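Local coordinates for GCN5-related N-acetyltransferase (Kribbella flavida, PDB 4IUS), which probably transfers an acyl group to an acceptor, as expected of a GCN5-related N-acetyltransferase, at residues W178-V188 with A214-L225. The protein carries 1 engineered substitution. Residues are numbered along the deposited sequence; the frame is centred on the assembly and turned at random.
Sequences WTAIADGVTEV and AFEVGGATLAWL. With EDO (1,2-ethanediol), chain E; SO4 (sulfate ion), chain D.
Trp224 lays its indole against Glu187, the neighbour it faces across two parallel strands. Its first torsion (chi1 67°) sets CG between the backbone N and the carbonyl carbon, swinging the ring over the adjoining strand. Glu187 suits this place because its extended chain runs over one ring face: Glu187 CG stands 3.6 Å from the centroid of the Trp224 six-membered ring, a CH-pi contact, and the carboxylate, close to the like-charged Asp148, lies over the CZ2-CH2-CZ3 rim, planes 12° apart. Val185 CG1 meets the ring edge at CD1; Trp224 NE1 donates to O1 of an ethanediol, probably from crystallisation. A leucine in place of Trp224 would probably leave the Glu187 chain without its flat support and the diol without its N-H donor. On the other sheet face, Thr186 CG2 nestles among the small methyls of Ala214 (helix end), Ala220 (loop) and Ala223 (strand). Gly184, at positive phi in a type I' turn, has no side chain to clash with Thr221 OG1; its O accepts from Thr221 N and Leu222 N. The ladder continues with Thr186 N to Leu222 O, Trp224 N to Thr186 O and Val188 N to Trp224 O, within a beta-alpha-beta unit of the GNAT fold's central mixed sheet.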
loop_
_atom_site.group_PDB
_atom_site.type_symbol
_atom_site.label_atom_id
_atom_site.label_comp_id
_atom_site.label_asym_id
_atom_site.label_seq_id
_atom_site.Cartn_x
_atom_site.Cartn_y
_atom_site.Cartn_z
ATOM N N TRP A 178 2.496 4.520 -8.046
ATOM C CA TRP A 178 3.348 3.452 -7.552
ATOM C C TRP A 178 4.296 4.021 -6.500
ATOM O O TRP A 178 4.745 5.157 -6.582
ATOM C CB TRP A 178 4.129 2.763 -8.695
ATOM C CG TRP A 178 5.220 3.563 -9.377
ATOM C CD1 TRP A 178 6.559 3.544 -9.091
ATOM C CD2 TRP A 178 5.073 4.428 -10.541
ATOM N NE1 TRP A 178 7.236 4.354 -9.935
ATOM C CE2 TRP A 178 6.378 4.929 -10.835
ATOM C CE3 TRP A 178 3.996 4.883 -11.297
ATOM C CZ2 TRP A 178 6.602 5.811 -11.870
ATOM C CZ3 TRP A 178 4.242 5.765 -12.356
ATOM C CH2 TRP A 178 5.517 6.233 -12.618
ATOM N N THR A 179 4.608 3.206 -5.505
ATOM C CA THR A 179 5.514 3.582 -4.473
ATOM C C THR A 179 6.973 3.441 -4.894
ATOM O O THR A 179 7.289 2.730 -5.835
ATOM C CB THR A 179 5.297 2.767 -3.175
ATOM O OG1 THR A 179 5.616 1.400 -3.465
ATOM C CG2 THR A 179 3.880 2.890 -2.678
ATOM N N ALA A 180 7.853 4.127 -4.167
ATOM C CA ALA A 180 9.273 3.953 -4.337
ATOM C C ALA A 180 9.615 2.466 -4.297
ATOM O O ALA A 180 9.173 1.714 -3.415
ATOM C CB ALA A 180 10.020 4.697 -3.250
ATOM N N ILE A 181 10.498 2.038 -5.194
ATOM C CA ILE A 181 10.884 0.643 -5.291
ATOM C C ILE A 181 11.762 0.294 -4.085
ATOM O O ILE A 181 12.593 1.101 -3.659
ATOM C CB ILE A 181 11.582 0.357 -6.628
ATOM C CG1 ILE A 181 10.593 0.242 -7.795
ATOM C CG2 ILE A 181 12.458 -0.908 -6.546
ATOM C CD1 ILE A 181 9.677 1.396 -8.133
ATOM N N ALA A 182 11.589 -0.916 -3.578
ATOM C CA ALA A 182 12.434 -1.503 -2.542
ATOM C C ALA A 182 12.642 -2.966 -2.928
ATOM O O ALA A 182 11.694 -3.694 -3.083
ATOM C CB ALA A 182 11.770 -1.374 -1.175
ATOM N N ASP A 183 13.894 -3.407 -3.095
ATOM C CA ASP A 183 14.159 -4.797 -3.508
ATOM C C ASP A 183 13.353 -5.206 -4.745
ATOM O O ASP A 183 12.833 -6.321 -4.832
ATOM C CB ASP A 183 13.851 -5.828 -2.366
ATOM C CG ASP A 183 14.121 -7.291 -2.778
ATOM O OD1 ASP A 183 15.211 -7.574 -3.344
ATOM O OD2 ASP A 183 13.250 -8.198 -2.531
ATOM N N GLY A 184 13.233 -4.288 -5.693
ATOM C CA GLY A 184 12.493 -4.567 -6.927
ATOM C C GLY A 184 10.972 -4.545 -6.798
ATOM O O GLY A 184 10.268 -4.772 -7.783
ATOM N N VAL A 185 10.459 -4.285 -5.607
ATOM C CA VAL A 185 9.045 -4.339 -5.334
ATOM C C VAL A 185 8.483 -2.927 -5.259
ATOM O O VAL A 185 9.081 -2.032 -4.675
ATOM C CB VAL A 185 8.751 -5.076 -4.001
ATOM C CG1 VAL A 185 7.258 -5.208 -3.817
ATOM C CG2 VAL A 185 9.430 -6.430 -3.960
ATOM N N THR A 186 7.308 -2.761 -5.877
ATOM C CA THR A 186 6.497 -1.559 -5.751
ATOM C C THR A 186 5.068 -1.947 -5.384
ATOM O O THR A 186 4.617 -3.013 -5.743
ATOM C CB THR A 186 6.501 -0.727 -7.061
ATOM O OG1 THR A 186 5.874 0.551 -6.813
ATOM C CG2 THR A 186 5.789 -1.433 -8.202
ATOM N N GLU A 187 4.380 -1.051 -4.677
ATOM C CA GLU A 187 2.965 -1.105 -4.449
ATOM C C GLU A 187 2.270 -0.139 -5.385
ATOM O O GLU A 187 2.653 1.034 -5.425
ATOM C CB GLU A 187 2.629 -0.776 -3.000
ATOM C CG GLU A 187 1.125 -0.898 -2.751
ATOM C CD GLU A 187 0.618 -0.406 -1.407
ATOM O OE1 GLU A 187 1.450 0.065 -0.624
ATOM O OE2 GLU A 187 -0.613 -0.525 -1.158
ATOM N N VAL A 188 1.248 -0.595 -6.090
ATOM C CA VAL A 188 0.388 0.267 -6.884
ATOM C C VAL A 188 -0.813 0.612 -6.003
ATOM O O VAL A 188 -1.438 -0.280 -5.402
ATOM C CB VAL A 188 -0.019 -0.394 -8.212
ATOM C CG1 VAL A 188 -1.048 0.446 -8.935
ATOM C CG2 VAL A 188 1.222 -0.582 -9.081
ATOM N N ALA A 214 6.053 1.593 -13.574
ATOM C CA ALA A 214 6.875 1.125 -12.487
ATOM C C ALA A 214 7.901 0.100 -12.989
ATOM O O ALA A 214 9.052 0.122 -12.586
ATOM C CB ALA A 214 6.005 0.529 -11.371
ATOM N N PHE A 215 7.466 -0.793 -13.894
ATOM C CA PHE A 215 8.377 -1.780 -14.472
ATOM C C PHE A 215 9.339 -1.175 -15.495
ATOM O O PHE A 215 10.532 -1.508 -15.505
ATOM C CB PHE A 215 7.571 -2.854 -15.166
ATOM C CG PHE A 215 6.722 -3.746 -14.272
ATOM C CD1 PHE A 215 7.037 -3.997 -12.952
ATOM C CD2 PHE A 215 5.618 -4.375 -14.773
ATOM C CE1 PHE A 215 6.279 -4.876 -12.191
ATOM C CE2 PHE A 215 4.854 -5.253 -14.013
ATOM C CZ PHE A 215 5.190 -5.505 -12.732
ATOM N N GLU A 216 8.834 -0.326 -16.375
ATOM C CA GLU A 216 9.633 0.166 -17.513
ATOM C C GLU A 216 10.597 1.261 -17.149
ATOM O O GLU A 216 11.707 1.291 -17.675
ATOM C CB GLU A 216 8.728 0.676 -18.618
ATOM C CG GLU A 216 7.975 -0.397 -19.357
ATOM C CD GLU A 216 7.182 0.124 -20.574
ATOM O OE1 GLU A 216 7.122 1.372 -20.834
ATOM O OE2 GLU A 216 6.626 -0.748 -21.276
ATOM N N VAL A 217 10.158 2.213 -16.321
ATOM C CA VAL A 217 11.025 3.319 -15.915
ATOM C C VAL A 217 11.407 3.299 -14.422
ATOM O O VAL A 217 12.426 3.854 -14.051
ATOM C CB VAL A 217 10.451 4.704 -16.309
ATOM C CG1 VAL A 217 10.371 4.836 -17.830
ATOM C CG2 VAL A 217 9.103 4.976 -15.658
ATOM N N GLY A 218 10.619 2.639 -13.586
ATOM C CA GLY A 218 10.898 2.599 -12.145
ATOM C C GLY A 218 11.858 1.523 -11.684
ATOM O O GLY A 218 12.274 1.522 -10.537
ATOM N N GLY A 219 12.106 0.542 -12.540
ATOM C CA GLY A 219 13.009 -0.580 -12.215
ATOM C C GLY A 219 12.387 -1.693 -11.380
ATOM O O GLY A 219 13.097 -2.580 -10.852
ATOM N N ALA A 220 11.063 -1.671 -11.244
ATOM C CA ALA A 220 10.399 -2.699 -10.429
ATOM C C ALA A 220 10.414 -4.023 -11.194
ATOM O O ALA A 220 10.256 -4.031 -12.437
ATOM C CB ALA A 220 8.970 -2.302 -10.094
ATOM N N THR A 221 10.507 -5.114 -10.444
ATOM C CA THR A 221 10.323 -6.464 -10.977
ATOM C C THR A 221 9.098 -7.195 -10.403
ATOM O O THR A 221 8.761 -8.297 -10.836
ATOM C CB THR A 221 11.595 -7.297 -10.739
ATOM O OG1 THR A 221 11.804 -7.443 -9.331
ATOM C CG2 THR A 221 12.791 -6.609 -11.403
ATOM N N LEU A 222 8.451 -6.580 -9.437
ATOM C CA LEU A 222 7.231 -7.122 -8.858
ATOM C C LEU A 222 6.326 -5.954 -8.447
ATOM O O LEU A 222 6.846 -5.013 -7.785
ATOM C CB LEU A 222 7.528 -8.020 -7.631
ATOM C CG LEU A 222 6.333 -8.643 -6.927
ATOM C CD1 LEU A 222 5.602 -9.641 -7.808
ATOM C CD2 LEU A 222 6.755 -9.281 -5.589
ATOM N N ALA A 223 5.017 -5.992 -8.757
ATOM C CA ALA A 223 4.059 -4.982 -8.319
ATOM C C ALA A 223 2.963 -5.681 -7.567
ATOM O O ALA A 223 2.541 -6.754 -7.968
ATOM C CB ALA A 223 3.472 -4.207 -9.503
ATOM N N TRP A 224 2.492 -5.075 -6.473
ATOM C CA TRP A 224 1.376 -5.597 -5.734
ATOM C C TRP A 224 0.417 -4.496 -5.397
ATOM O O TRP A 224 0.770 -3.318 -5.384
ATOM C CB TRP A 224 1.799 -6.362 -4.482
ATOM C CG TRP A 224 2.418 -5.522 -3.428
ATOM C CD1 TRP A 224 3.747 -5.136 -3.317
ATOM C CD2 TRP A 224 1.741 -4.861 -2.338
ATOM N NE1 TRP A 224 3.924 -4.322 -2.224
ATOM C CE2 TRP A 224 2.751 -4.142 -1.588
ATOM C CE3 TRP A 224 0.406 -4.805 -1.905
ATOM C CZ2 TRP A 224 2.437 -3.410 -0.442
ATOM C CZ3 TRP A 224 0.110 -4.038 -0.763
ATOM C CH2 TRP A 224 1.088 -3.366 -0.061
ATOM N N LEU A 225 -0.825 -4.876 -5.162
ATOM C CA LEU A 225 -1.868 -3.962 -4.699
ATOM C C LEU A 225 -2.888 -4.682 -3.865
ATOM O O LEU A 225 -2.953 -5.907 -3.860
ATOM C CB LEU A 225 -2.550 -3.254 -5.843
ATOM C CG LEU A 225 -3.264 -4.075 -6.894
ATOM C CD1 LEU A 225 -4.683 -4.477 -6.418
ATOM C CD2 LEU A 225 -3.326 -3.333 -8.235
HETATM C C1 EDO E . 6.495 -1.235 -1.699
HETATM O O1 EDO E . 5.995 -2.402 -1.021
HETATM C C2 EDO E . 8.007 -1.177 -1.519
HETATM O O2 EDO E . 8.369 -0.312 -0.423
HETATM S S SO4 D . 17.577 -2.877 -3.036
HETATM O O1 SO4 D . 17.363 -3.738 -4.217
HETATM O O2 SO4 D . 16.352 -2.123 -2.666
HETATM O O3 SO4 D . 17.995 -3.672 -1.868
HETATM O O4 SO4 D . 18.675 -1.965 -3.370
#